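Local coordinates for gene 2 protein (Enterobacteria phage Sf6, PDB 5C12) that cleaves viral DNA during packaging, serving as the metal-dependent nuclease domain of the large terminase subunit, at residues 216-221 / 249-254; 167-172 / 231-236; 22-27 / 175-180; 58-63 / 76-81; 64-69 / 197-202. The protein carries 1 engineered substitution. All blocks are in the same frame, centred on the assembly; numbering follows the deposited sequence.

Contact 1 (216-221 / 249-254); sequences AELTQI and NLADAL. With MG (magnesium ion), chain C.
E217 and A251 join two helices of this RNase H-like nuclease fold, 208-218 and 249-256, the second of which carries metal ligands of the active site. The carboxylate of E217 reaches into the first turn of helix 249-256. There OE1 accepts the backbone N-H of A251 at 3.0 Å in a nearly straight bond (165°), and the N-H of L250 adds a weak, bent bond to the same OE1 at 2.8 Å. The chain runs extended beyond CG and crosses the side chain of L250 at about a right angle. Amide dipoles at this helix start probably help to stabilise the charge on E217. Its other oxygen, OE2, accepts a hydrogen bond from a water at 2.6 Å, and that water accepts from ND2 of N249.

L218 follows with its two methyl branches divided between partners: CD2 presses on CB of A251 at 3.6 Å, while CD1 meets CD2 of L254 at 4.1 Å. L176 of helix 168-189 packs on both leucines. A type I turn from L218 to I221 then takes the chain out of the helix and brings CD1 of I221 to the methyl of A251, where Y173 touches both residues.

Elsewhere on helix 249-256, D252 binds the magnesium ion through OD2 at 2.2 Å, together with D52, and Y173 hydrogen-bonds its OD1. N249 serves the same ion indirectly: its OD1 accepts at 2.6 Å from a water whose oxygen lies 2.1 Å from the magnesium.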
# COMPACT_ATOMS: atom_id res chain seq x y z
N ALA A 216 3.71 12.88 -0.50
CA ALA A 216 3.42 13.77 0.62
C ALA A 216 2.68 13.04 1.74
O ALA A 216 2.75 13.45 2.89
CB ALA A 216 2.62 14.95 0.17
N GLU A 217 1.94 11.99 1.38
CA GLU A 217 1.28 11.17 2.38
C GLU A 217 2.24 10.17 2.99
O GLU A 217 2.29 10.00 4.21
CB GLU A 217 0.06 10.43 1.78
CG GLU A 217 -1.10 11.35 1.44
CD GLU A 217 -2.37 10.60 0.99
OE1 GLU A 217 -2.35 9.35 0.99
OE2 GLU A 217 -3.35 11.29 0.65
N LEU A 218 3.06 9.53 2.15
CA LEU A 218 3.97 8.49 2.62
C LEU A 218 4.98 8.99 3.67
O LEU A 218 5.35 8.25 4.58
CB LEU A 218 4.72 7.85 1.45
CG LEU A 218 3.94 6.85 0.57
CD1 LEU A 218 4.77 6.43 -0.61
CD2 LEU A 218 3.54 5.62 1.37
N THR A 219 5.43 10.24 3.53
CA THR A 219 6.39 10.78 4.46
C THR A 219 5.78 11.22 5.78
O THR A 219 6.50 11.68 6.67
CB THR A 219 7.16 11.94 3.84
OG1 THR A 219 6.24 12.94 3.40
CG2 THR A 219 7.99 11.43 2.66
N GLN A 220 4.46 11.06 5.91
CA GLN A 220 3.75 11.39 7.14
C GLN A 220 3.48 10.15 8.00
O GLN A 220 3.10 10.28 9.16
CB GLN A 220 2.42 12.06 6.83
CG GLN A 220 2.53 13.35 6.01
CD GLN A 220 2.71 14.56 6.87
OE1 GLN A 220 3.64 14.64 7.67
NE2 GLN A 220 1.81 15.53 6.72
N ILE A 221 3.64 8.96 7.42
CA ILE A 221 3.38 7.72 8.15
C ILE A 221 4.43 7.59 9.26
O ILE A 221 5.63 7.70 9.01
CB ILE A 221 3.39 6.49 7.24
CG1 ILE A 221 2.37 6.64 6.11
CG2 ILE A 221 3.12 5.22 8.04
CD1 ILE A 221 0.93 6.80 6.58
N ASN A 249 -5.05 8.19 2.45
CA ASN A 249 -5.69 7.09 1.73
C ASN A 249 -4.90 6.55 0.56
O ASN A 249 -5.01 5.37 0.24
CB ASN A 249 -7.06 7.50 1.23
CG ASN A 249 -7.83 8.30 2.23
OD1 ASN A 249 -8.40 7.75 3.14
ND2 ASN A 249 -7.85 9.63 2.06
N LEU A 250 -4.11 7.40 -0.10
CA LEU A 250 -3.28 6.92 -1.20
C LEU A 250 -2.15 6.04 -0.65
O LEU A 250 -1.87 4.96 -1.19
CB LEU A 250 -2.67 8.09 -1.99
CG LEU A 250 -3.62 9.11 -2.58
CD1 LEU A 250 -2.80 10.23 -3.18
CD2 LEU A 250 -4.51 8.44 -3.61
N ALA A 251 -1.51 6.50 0.43
CA ALA A 251 -0.47 5.71 1.11
C ALA A 251 -1.01 4.37 1.58
O ALA A 251 -0.37 3.35 1.40
CB ALA A 251 0.12 6.49 2.30
N ASP A 252 -2.21 4.39 2.16
CA ASP A 252 -2.79 3.14 2.68
C ASP A 252 -3.10 2.16 1.55
O ASP A 252 -2.94 0.95 1.69
CB ASP A 252 -4.07 3.44 3.46
CG ASP A 252 -3.83 4.03 4.84
OD1 ASP A 252 -2.67 4.15 5.31
OD2 ASP A 252 -4.84 4.39 5.48
N ALA A 253 -3.60 2.68 0.44
CA ALA A 253 -3.91 1.87 -0.73
C ALA A 253 -2.64 1.19 -1.25
O ALA A 253 -2.60 -0.01 -1.52
CB ALA A 253 -4.56 2.73 -1.80
N LEU A 254 -1.54 1.96 -1.31
CA LEU A 254 -0.29 1.40 -1.77
C LEU A 254 0.22 0.33 -0.79
O LEU A 254 0.69 -0.73 -1.20
CB LEU A 254 0.74 2.52 -2.01
CG LEU A 254 2.12 2.00 -2.43
CD1 LEU A 254 2.07 1.30 -3.76
CD2 LEU A 254 3.10 3.15 -2.44
MG MG C . -7.01 4.55 5.27
O HOH W 1 -5.83 10.55 0.36
O HOH W 2 -6.99 6.60 4.93
O HOH W 3 -6.84 2.42 5.65
O HOH W 4 -8.89 4.54 5.50
O HOH W 5 -6.99 4.87 7.31

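Contact 2 (167-172 / 231-236); sequences NKRAQF and LELMTA. Engineered in segment 231-236: A236 (natural residue Lys).
R169 stretches its side chain past L233, with NE 4.3 Å from CB of that leucine, to end at the carbonyl of M234. Its NH2 donates to M234 O at 3.1 Å (157°), lying in the carbonyl plane, while the oxygen sits at the edge of the guanidinium. NE adds a weak bond to the same oxygen. CG lies anti to the backbone N (chi1 173°) and the chain is extended as far as NE, which carries the guanidinium across to the loop. One good and one weak bond to the same oxygen probably help to fix the rotation of the group; its NH1 lies on the side of D252 OD1, in a long and weak ion pair. The nearest atom of the R169 side chain is about 5 Å from a bound magnesium.

Nearer the helix start, N167 is the N-cap: its OD1 accepts from A170 N at 3.1 Å. The same OD1 also accepts a hydrogen bond from a water at 2.9 Å, and this water accepts from L233 N, so one amide oxygen serves the helix and the loop together. The methyl of A170 presses on L231 O at 3.4 Å, and CD1 of L233 lies 3.9 Å from R169 O. E232 points away, its carboxylate held by N226 and R166.

T235 is the N-cap of helix 236-243, whose first residue, A236, is an engineered substitution for lysine; its methyl touches D55. The loop 231-236 thus passes along the first turn of helix 168-189, with Y173 and Y174 of that helix against L233, before helix 236-243 begins.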
# COMPACT_ATOMS: atom_id res chain seq x y z
N ASN A 167 0.92 -5.60 14.06
CA ASN A 167 -0.25 -5.92 13.25
C ASN A 167 0.05 -5.78 11.77
O ASN A 167 1.16 -5.43 11.39
CB ASN A 167 -1.45 -5.06 13.68
CG ASN A 167 -1.14 -3.57 13.69
OD1 ASN A 167 -0.30 -3.07 12.91
ND2 ASN A 167 -1.82 -2.84 14.57
N LYS A 168 -0.94 -6.11 10.93
CA LYS A 168 -0.74 -6.07 9.49
C LYS A 168 -0.45 -4.67 8.96
O LYS A 168 0.34 -4.52 8.03
CB LYS A 168 -1.97 -6.65 8.76
CG LYS A 168 -2.04 -8.16 8.84
CD LYS A 168 -3.25 -8.70 8.07
CE LYS A 168 -3.20 -10.21 7.97
NZ LYS A 168 -3.54 -10.85 9.25
N ARG A 169 -1.06 -3.65 9.55
CA ARG A 169 -0.80 -2.28 9.12
C ARG A 169 0.71 -2.01 9.23
O ARG A 169 1.34 -1.47 8.32
CB ARG A 169 -1.60 -1.28 9.97
CG ARG A 169 -1.28 0.20 9.70
CD ARG A 169 -2.25 1.09 10.51
NE ARG A 169 -1.96 2.53 10.40
CZ ARG A 169 -2.33 3.30 9.38
NH1 ARG A 169 -3.00 2.79 8.34
NH2 ARG A 169 -2.02 4.59 9.39
N ALA A 170 1.31 -2.36 10.36
CA ALA A 170 2.74 -2.15 10.53
C ALA A 170 3.54 -3.06 9.62
O ALA A 170 4.51 -2.63 8.99
CB ALA A 170 3.15 -2.36 11.97
N GLN A 171 3.16 -4.32 9.55
CA GLN A 171 3.88 -5.28 8.72
C GLN A 171 3.98 -4.81 7.27
O GLN A 171 5.05 -4.82 6.67
CB GLN A 171 3.19 -6.63 8.77
CG GLN A 171 3.77 -7.70 7.88
CD GLN A 171 3.02 -8.99 8.04
OE1 GLN A 171 1.81 -8.99 8.28
NE2 GLN A 171 3.73 -10.09 7.93
N PHE A 172 2.86 -4.40 6.70
CA PHE A 172 2.88 -4.06 5.28
C PHE A 172 3.39 -2.67 5.00
O PHE A 172 3.99 -2.47 3.93
CB PHE A 172 1.56 -4.43 4.61
CG PHE A 172 1.39 -5.91 4.56
CD1 PHE A 172 2.19 -6.66 3.72
CD2 PHE A 172 0.55 -6.56 5.44
CE1 PHE A 172 2.10 -8.02 3.70
CE2 PHE A 172 0.46 -7.95 5.43
CZ PHE A 172 1.24 -8.67 4.56
N LEU A 231 6.88 -3.05 16.53
CA LEU A 231 6.71 -1.94 15.60
C LEU A 231 5.22 -1.71 15.44
O LEU A 231 4.45 -2.63 15.14
CB LEU A 231 7.38 -2.23 14.26
CG LEU A 231 8.91 -2.28 14.31
CD1 LEU A 231 9.45 -2.74 12.96
CD2 LEU A 231 9.53 -0.97 14.75
N GLU A 232 4.80 -0.47 15.62
CA GLU A 232 3.41 -0.09 15.50
C GLU A 232 3.38 1.33 14.94
O GLU A 232 4.26 2.13 15.24
CB GLU A 232 2.71 -0.15 16.86
CG GLU A 232 1.21 0.07 16.78
CD GLU A 232 0.51 0.05 18.13
OE1 GLU A 232 1.18 -0.14 19.18
OE2 GLU A 232 -0.72 0.26 18.14
N LEU A 233 2.38 1.62 14.11
CA LEU A 233 2.25 2.93 13.48
C LEU A 233 1.09 3.72 14.07
O LEU A 233 0.16 3.15 14.63
CB LEU A 233 2.03 2.76 11.99
CG LEU A 233 3.18 2.02 11.32
CD1 LEU A 233 2.84 1.78 9.86
CD2 LEU A 233 4.50 2.75 11.46
N MET A 234 1.16 5.04 13.97
CA MET A 234 0.02 5.87 14.34
C MET A 234 -1.13 5.53 13.41
O MET A 234 -0.95 5.29 12.22
CB MET A 234 0.36 7.35 14.18
CG MET A 234 1.36 7.90 15.16
SD MET A 234 1.56 9.68 14.97
CE MET A 234 -0.12 10.25 15.05
N THR A 235 -2.33 5.52 13.98
CA THR A 235 -3.54 5.35 13.19
C THR A 235 -3.89 6.68 12.52
O THR A 235 -3.38 7.74 12.92
CB THR A 235 -4.72 4.98 14.08
OG1 THR A 235 -4.95 6.03 15.03
CG2 THR A 235 -4.45 3.68 14.82
N ALA A 236 -4.75 6.61 11.51
CA ALA A 236 -5.25 7.82 10.87
C ALA A 236 -5.87 8.77 11.90
O ALA A 236 -5.67 9.97 11.85
CB ALA A 236 -6.27 7.47 9.79
O HOH W 6 0.39 -0.28 13.18

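Contact 3 (22-27 / 175-180); sequences AIIKRE and ALADRL
I24 supplies the close packing here, lying over A177, with its CD1 end against two leucines of helix 168-189. Its CG1 rests on CB of A177 at 3.8 Å. Beyond that, CD1 meets CD1 of L180 at 4.0 Å and CD2 of L176 at 4.2 Å. CG1 stands anti to the carbonyl carbon (chi1 -72°), which lays CG1 on the methyl of A177 and carries CD1 on to the two leucines, while the CG2 branch also comes up to CD1 of L180. I24 crosses L176 at about a right angle.

No hydrogen bond links the two segments, so the contact depends on apolar groups. It thins out beside I24: I23 offers mainly its carbonyl oxygen, 3.8 Å from CB of A177, and its side chain packs on Y173 and Y174 earlier in the same helix, and on I221 and L233. Past K25, the N-cap of helix 26-32, the chain turns off; K25 and E27 are exposed, and so is D178 on helix 168-189.

Around this core, L218 of helix 208-218 closes on both I24 and L176, and L29 of helix 26-32 packs against I24 and L180, so the N-terminal segment is held where helices 168-189, 208-218 and 26-32 converge.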
# COMPACT_ATOMS: atom_id res chain seq x y z
N ALA A 22 9.02 9.15 11.48
CA ALA A 22 8.56 8.78 10.14
C ALA A 22 9.30 7.55 9.63
O ALA A 22 10.49 7.38 9.89
CB ALA A 22 8.72 9.93 9.17
N ILE A 23 8.61 6.68 8.90
CA ILE A 23 9.23 5.43 8.47
C ILE A 23 9.76 5.44 7.03
O ILE A 23 10.51 4.55 6.65
CB ILE A 23 8.25 4.25 8.64
CG1 ILE A 23 7.03 4.43 7.73
CG2 ILE A 23 7.84 4.13 10.10
CD1 ILE A 23 6.23 3.17 7.52
N ILE A 24 9.39 6.45 6.25
CA ILE A 24 9.81 6.54 4.84
C ILE A 24 10.41 7.91 4.56
O ILE A 24 9.81 8.93 4.88
CB ILE A 24 8.64 6.27 3.88
CG1 ILE A 24 8.27 4.79 3.93
CG2 ILE A 24 8.98 6.68 2.44
CD1 ILE A 24 6.87 4.48 3.39
N LYS A 25 11.63 7.90 4.02
CA LYS A 25 12.34 9.11 3.62
C LYS A 25 11.97 9.54 2.21
O LYS A 25 11.89 8.73 1.30
CB LYS A 25 13.86 8.88 3.70
CG LYS A 25 14.36 8.69 5.11
CD LYS A 25 14.54 10.04 5.82
CE LYS A 25 15.02 9.84 7.24
NZ LYS A 25 14.16 8.88 8.01
N ARG A 26 11.81 10.85 2.04
CA ARG A 26 11.49 11.40 0.74
C ARG A 26 12.56 11.03 -0.28
O ARG A 26 12.25 10.74 -1.43
CB ARG A 26 11.36 12.91 0.86
CG ARG A 26 11.03 13.59 -0.43
CD ARG A 26 9.65 13.21 -0.89
NE ARG A 26 9.36 13.76 -2.19
CZ ARG A 26 8.28 14.48 -2.48
NH1 ARG A 26 7.35 14.74 -1.56
NH2 ARG A 26 8.12 14.92 -3.72
N GLU A 27 13.83 11.06 0.11
CA GLU A 27 14.88 10.69 -0.82
C GLU A 27 14.70 9.29 -1.40
O GLU A 27 15.05 9.06 -2.55
CB GLU A 27 16.26 10.79 -0.15
CG GLU A 27 16.82 12.17 -0.16
CD GLU A 27 17.03 12.71 -1.55
OE1 GLU A 27 17.89 12.19 -2.29
OE2 GLU A 27 16.33 13.68 -1.90
N ALA A 175 6.95 -3.44 4.90
CA ALA A 175 7.27 -4.12 3.66
C ALA A 175 7.53 -3.07 2.60
O ALA A 175 8.49 -3.17 1.82
CB ALA A 175 6.12 -5.05 3.23
N LEU A 176 6.68 -2.07 2.58
CA LEU A 176 6.82 -0.96 1.63
C LEU A 176 8.13 -0.20 1.92
O LEU A 176 8.92 0.06 1.00
CB LEU A 176 5.62 -0.04 1.75
CG LEU A 176 5.61 1.27 0.96
CD1 LEU A 176 5.82 0.96 -0.51
CD2 LEU A 176 4.30 2.00 1.19
N ALA A 177 8.34 0.16 3.18
CA ALA A 177 9.52 0.91 3.54
C ALA A 177 10.79 0.15 3.20
O ALA A 177 11.76 0.73 2.70
CB ALA A 177 9.49 1.30 4.99
N ASP A 178 10.82 -1.16 3.47
CA ASP A 178 11.98 -1.97 3.14
C ASP A 178 12.23 -2.02 1.64
O ASP A 178 13.38 -1.87 1.20
CB ASP A 178 11.81 -3.40 3.69
CG ASP A 178 11.91 -3.49 5.19
OD1 ASP A 178 12.23 -2.49 5.86
OD2 ASP A 178 11.65 -4.61 5.71
N ARG A 179 11.19 -2.19 0.84
CA ARG A 179 11.34 -2.17 -0.62
C ARG A 179 11.94 -0.84 -1.06
O ARG A 179 12.86 -0.80 -1.88
CB ARG A 179 10.02 -2.37 -1.35
CG ARG A 179 9.50 -3.79 -1.34
CD ARG A 179 8.24 -3.76 -2.20
NE ARG A 179 7.56 -5.04 -2.23
CZ ARG A 179 7.56 -5.89 -3.24
NH1 ARG A 179 8.19 -5.66 -4.39
NH2 ARG A 179 6.86 -7.00 -3.12
N LEU A 180 11.40 0.25 -0.53
CA LEU A 180 11.87 1.58 -0.93
C LEU A 180 13.32 1.83 -0.55
O LEU A 180 14.10 2.36 -1.33
CB LEU A 180 10.98 2.64 -0.33
CG LEU A 180 9.57 2.63 -0.91
CD1 LEU A 180 8.64 3.50 -0.06
CD2 LEU A 180 9.55 3.09 -2.39

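Contact 4 (58-63 / 76-81); sequences PDAKGY and EGLLMD
K61 and G77 pair at the open end of the beta hairpin formed by strands 61-67 and 70-77, in the central sheet of the nuclease domain. They make an antiparallel hydrogen-bonded pair: K61 N donates to G77 O and G77 N returns a bond to K61 O, each 2.9 Å. The next pair, G62 with E76, is non-hydrogen-bonded, and there CA of E76 makes a CA-H...O contact with K61 O at 3.3 Å.

Past the paired residues the two segments are also tied by the K61 amine. NZ of K61 donates to M80 O at 2.8 Å, from above that carbonyl plane, and to D59 O at 2.9 Å, in plane; G57 O is a third acceptor. A bend at chi4 (58°) swings NZ back over its own loop to reach them. Its aliphatic chain passes CE of M80, 4.2 Å from CD, and both side chains lie on W88 of helix 82-95. E76 is on the other face, paired with K213. A water links P58 O to L79 N, and CB of A60 touches CD2 of L78 at 4.0 Å.

The alternation of a hydrogen-bonded and a non-hydrogen-bonded pair is that of an antiparallel beta hairpin, here at its open end, where the K61 amine collects backbone carbonyls just beyond the last pair.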
# COMPACT_ATOMS: atom_id res chain seq x y z
N PRO A 58 -17.93 9.23 2.94
CA PRO A 58 -18.04 10.09 1.75
C PRO A 58 -16.78 10.85 1.38
O PRO A 58 -16.77 11.51 0.33
CB PRO A 58 -19.12 11.08 2.18
CG PRO A 58 -18.83 11.29 3.64
CD PRO A 58 -18.32 9.95 4.16
N ASP A 59 -15.74 10.79 2.20
CA ASP A 59 -14.53 11.58 1.96
C ASP A 59 -13.58 10.90 0.97
O ASP A 59 -13.91 9.85 0.42
CB ASP A 59 -13.83 11.92 3.29
CG ASP A 59 -14.69 12.83 4.17
OD1 ASP A 59 -14.79 14.04 3.88
OD2 ASP A 59 -15.26 12.33 5.16
N ALA A 60 -12.42 11.51 0.75
CA ALA A 60 -11.52 11.11 -0.34
C ALA A 60 -11.02 9.68 -0.20
O ALA A 60 -10.59 9.26 0.87
CB ALA A 60 -10.35 12.04 -0.42
N LYS A 61 -11.05 8.95 -1.31
CA LYS A 61 -10.69 7.55 -1.31
C LYS A 61 -9.41 7.29 -2.08
O LYS A 61 -8.96 8.12 -2.87
CB LYS A 61 -11.82 6.75 -1.93
CG LYS A 61 -13.13 6.88 -1.15
CD LYS A 61 -14.35 6.47 -1.91
CE LYS A 61 -15.55 6.46 -1.00
NZ LYS A 61 -15.79 7.78 -0.36
N GLY A 62 -8.82 6.11 -1.88
CA GLY A 62 -7.57 5.80 -2.52
C GLY A 62 -7.59 4.50 -3.30
O GLY A 62 -8.34 3.56 -2.95
N TYR A 63 -6.80 4.45 -4.35
CA TYR A 63 -6.54 3.25 -5.12
C TYR A 63 -5.09 3.21 -5.55
O TYR A 63 -4.51 4.23 -5.88
CB TYR A 63 -7.44 3.23 -6.35
CG TYR A 63 -7.16 2.12 -7.34
CD1 TYR A 63 -6.18 2.24 -8.29
CD2 TYR A 63 -7.88 0.95 -7.31
CE1 TYR A 63 -5.92 1.24 -9.20
CE2 TYR A 63 -7.63 -0.05 -8.20
CZ TYR A 63 -6.66 0.08 -9.14
OH TYR A 63 -6.46 -0.94 -10.05
N GLU A 76 -7.17 8.92 -6.80
CA GLU A 76 -8.02 9.44 -5.74
C GLU A 76 -9.48 9.39 -6.20
O GLU A 76 -9.81 9.67 -7.37
CB GLU A 76 -7.59 10.86 -5.36
CG GLU A 76 -7.65 11.87 -6.51
CD GLU A 76 -7.11 13.27 -6.18
OE1 GLU A 76 -6.52 13.45 -5.10
OE2 GLU A 76 -7.33 14.18 -7.02
N GLY A 77 -10.36 9.04 -5.27
CA GLY A 77 -11.77 8.91 -5.57
C GLY A 77 -12.55 9.94 -4.77
O GLY A 77 -12.62 9.86 -3.54
N LEU A 78 -13.10 10.92 -5.48
CA LEU A 78 -13.66 12.11 -4.86
C LEU A 78 -15.18 12.17 -4.98
O LEU A 78 -15.74 11.80 -6.00
CB LEU A 78 -13.04 13.33 -5.53
CG LEU A 78 -11.51 13.34 -5.58
CD1 LEU A 78 -11.06 14.61 -6.29
CD2 LEU A 78 -10.92 13.23 -4.17
N LEU A 79 -15.82 12.70 -3.94
CA LEU A 79 -17.26 12.97 -3.93
C LEU A 79 -18.10 11.74 -4.19
O LEU A 79 -19.15 11.82 -4.86
CB LEU A 79 -17.60 14.07 -4.93
CG LEU A 79 -16.88 15.40 -4.71
CD1 LEU A 79 -17.44 16.50 -5.63
CD2 LEU A 79 -16.91 15.85 -3.25
N MET A 80 -17.66 10.62 -3.63
CA MET A 80 -18.38 9.36 -3.75
C MET A 80 -18.79 8.81 -2.40
O MET A 80 -18.06 8.94 -1.42
CB MET A 80 -17.48 8.36 -4.46
CG MET A 80 -17.32 8.72 -5.92
SD MET A 80 -16.56 7.43 -6.86
CE MET A 80 -15.10 7.49 -5.95
N ASP A 81 -19.97 8.21 -2.34
CA ASP A 81 -20.32 7.41 -1.19
C ASP A 81 -19.57 6.07 -1.23
O ASP A 81 -18.80 5.78 -2.15
CB ASP A 81 -21.85 7.24 -1.03
CG ASP A 81 -22.49 6.35 -2.08
OD1 ASP A 81 -21.87 5.40 -2.58
OD2 ASP A 81 -23.69 6.56 -2.35
O HOH W 7 -14.61 13.08 -1.26
O HOH W 8 -15.06 10.05 -2.10

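Contact 5 (64-69 / 197-202); sequences ASRHGS and DMLSFD
S69 buries the most surface, and its backbone oxygen does the main work: S200 N donates to S69 O at 2.8 Å in a bond that is almost straight (173°) and meets the oxygen nearly head-on. CA of L199 adds a CA-H...O contact to the same oxygen at 3.4 Å, and CD1 of L199 comes within 3.5 Å of it, so one carbonyl is surrounded by an amide, a CA-H and a methyl. The side chain of S69 faces the next carbonyl back, its CB lying 3.4 Å from M198 O. OG of S69 hydrogen-bonds P195 O, and R179 NH1 approaches it more weakly while bonding M198 O.

S69 lies in the two-residue connection, G68 and S69, between strands 61-67 and 70-77. The partner segment leads into the short strand 200-201, which lies parallel to 70-77 at one margin of the mixed sheet of this RNase H-like domain; the bond from S200 therefore sits where that edge strand begins.

L199 carries CG anti to its own N (chi1 -164°), which brings CD1 in over S69 O and also toward R66, whose CD is 4.4 Å away. L176 of helix 168-189 packs on the same leucine. R66 also bonds to the turn: NH1 donates to G68 O at 2.8 Å, from above the carbonyl plane but with the oxygen close to the guanidinium plane, and NE bonds C257 O. M198 contributes its backbone to the contact while its thioether runs away to W41 and L39, and OG of S200 turns to ND1 of H36.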
# COMPACT_ATOMS: atom_id res chain seq x y z
N ALA A 64 -4.53 2.02 -5.55
CA ALA A 64 -3.16 1.83 -6.02
C ALA A 64 -3.08 0.52 -6.75
O ALA A 64 -3.80 -0.41 -6.42
CB ALA A 64 -2.19 1.86 -4.87
N SER A 65 -2.22 0.44 -7.77
CA SER A 65 -2.00 -0.82 -8.44
C SER A 65 -0.55 -0.95 -8.85
O SER A 65 0.09 0.04 -9.22
CB SER A 65 -2.88 -0.92 -9.68
OG SER A 65 -2.77 -2.20 -10.28
N ARG A 66 -0.05 -2.18 -8.78
CA ARG A 66 1.29 -2.47 -9.26
C ARG A 66 1.30 -3.73 -10.09
O ARG A 66 0.46 -4.63 -9.90
CB ARG A 66 2.24 -2.63 -8.08
CG ARG A 66 1.98 -3.83 -7.19
CD ARG A 66 2.86 -3.83 -5.95
NE ARG A 66 2.54 -4.91 -5.02
CZ ARG A 66 3.16 -6.08 -4.94
NH1 ARG A 66 4.17 -6.39 -5.75
NH2 ARG A 66 2.80 -6.94 -4.01
N HIS A 67 2.26 -3.82 -10.99
CA HIS A 67 2.56 -5.02 -11.73
C HIS A 67 3.90 -5.46 -11.19
O HIS A 67 4.91 -4.80 -11.42
CB HIS A 67 2.63 -4.72 -13.23
CG HIS A 67 3.03 -5.89 -14.07
ND1 HIS A 67 3.33 -5.78 -15.41
CD2 HIS A 67 3.20 -7.19 -13.75
CE1 HIS A 67 3.67 -6.96 -15.89
NE2 HIS A 67 3.59 -7.84 -14.90
N GLY A 68 3.93 -6.55 -10.42
CA GLY A 68 5.15 -6.90 -9.73
C GLY A 68 5.66 -5.74 -8.91
O GLY A 68 4.94 -5.12 -8.13
N SER A 69 6.93 -5.40 -9.11
CA SER A 69 7.56 -4.36 -8.33
C SER A 69 7.44 -2.96 -8.95
O SER A 69 8.13 -2.05 -8.51
CB SER A 69 9.05 -4.71 -8.12
OG SER A 69 9.15 -5.94 -7.39
N ASP A 197 12.52 -7.47 -4.72
CA ASP A 197 12.56 -6.91 -3.38
C ASP A 197 12.53 -5.35 -3.41
O ASP A 197 12.60 -4.72 -2.36
CB ASP A 197 13.82 -7.38 -2.67
CG ASP A 197 13.87 -8.90 -2.51
OD1 ASP A 197 12.78 -9.47 -2.32
OD2 ASP A 197 14.98 -9.48 -2.56
N MET A 198 12.44 -4.78 -4.59
CA MET A 198 12.44 -3.32 -4.75
C MET A 198 11.03 -2.80 -5.05
O MET A 198 10.07 -3.59 -5.09
CB MET A 198 13.39 -2.92 -5.87
CG MET A 198 14.85 -3.12 -5.49
SD MET A 198 16.08 -2.32 -6.54
CE MET A 198 16.16 -3.44 -7.92
N LEU A 199 10.89 -1.50 -5.27
CA LEU A 199 9.63 -0.92 -5.71
C LEU A 199 9.97 0.31 -6.54
O LEU A 199 10.75 1.16 -6.11
CB LEU A 199 8.75 -0.53 -4.53
CG LEU A 199 7.30 -0.28 -4.98
CD1 LEU A 199 6.63 -1.58 -5.41
CD2 LEU A 199 6.53 0.41 -3.86
N SER A 200 9.46 0.34 -7.76
CA SER A 200 9.61 1.45 -8.68
C SER A 200 8.29 2.15 -8.90
O SER A 200 7.25 1.50 -9.04
CB SER A 200 10.17 0.96 -10.01
OG SER A 200 10.38 2.05 -10.90
N PHE A 201 8.31 3.48 -8.96
CA PHE A 201 7.13 4.21 -9.40
C PHE A 201 7.23 4.58 -10.88
O PHE A 201 8.12 5.29 -11.29
CB PHE A 201 6.93 5.48 -8.56
CG PHE A 201 6.77 5.19 -7.10
CD1 PHE A 201 5.56 4.73 -6.61
CD2 PHE A 201 7.83 5.38 -6.22
CE1 PHE A 201 5.42 4.43 -5.26
CE2 PHE A 201 7.69 5.08 -4.89
CZ PHE A 201 6.48 4.62 -4.40
N ASP A 202 6.32 4.07 -11.69
CA ASP A 202 6.30 4.43 -13.10
C ASP A 202 5.69 5.82 -13.24
O ASP A 202 4.47 5.98 -13.29
CB ASP A 202 5.52 3.38 -13.88
CG ASP A 202 5.61 3.58 -15.38
OD1 ASP A 202 5.80 4.72 -15.84
OD2 ASP A 202 5.46 2.57 -16.10

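How the contacts relate
Contact 1 is the hub: its D252 binds the magnesium, and each of the other four contacts touches it. Contact 2 does so through the long, weak ion pair of R169 with D252 (NH1 to OD1 3.3 Å). Contact 3 supplies L176, whose CD2 is 3.7 Å from CD2 of L218, and I23 N, 3.1 Å from I221 O. On the sheet side, contact 4 brings A60 O to 3.0 Å from N249 ND2, and contact 5 brings CB of A64 to 3.6 Å from L254 N. Contacts 2 and 3 share helix 168-189, and contacts 4 and 5 share strand 61-67. Contact 3 meets contact 5 through R179 NH1, 2.9 Å from M198 O, whereas contacts 3 and 4 lie with centres 25 Å apart.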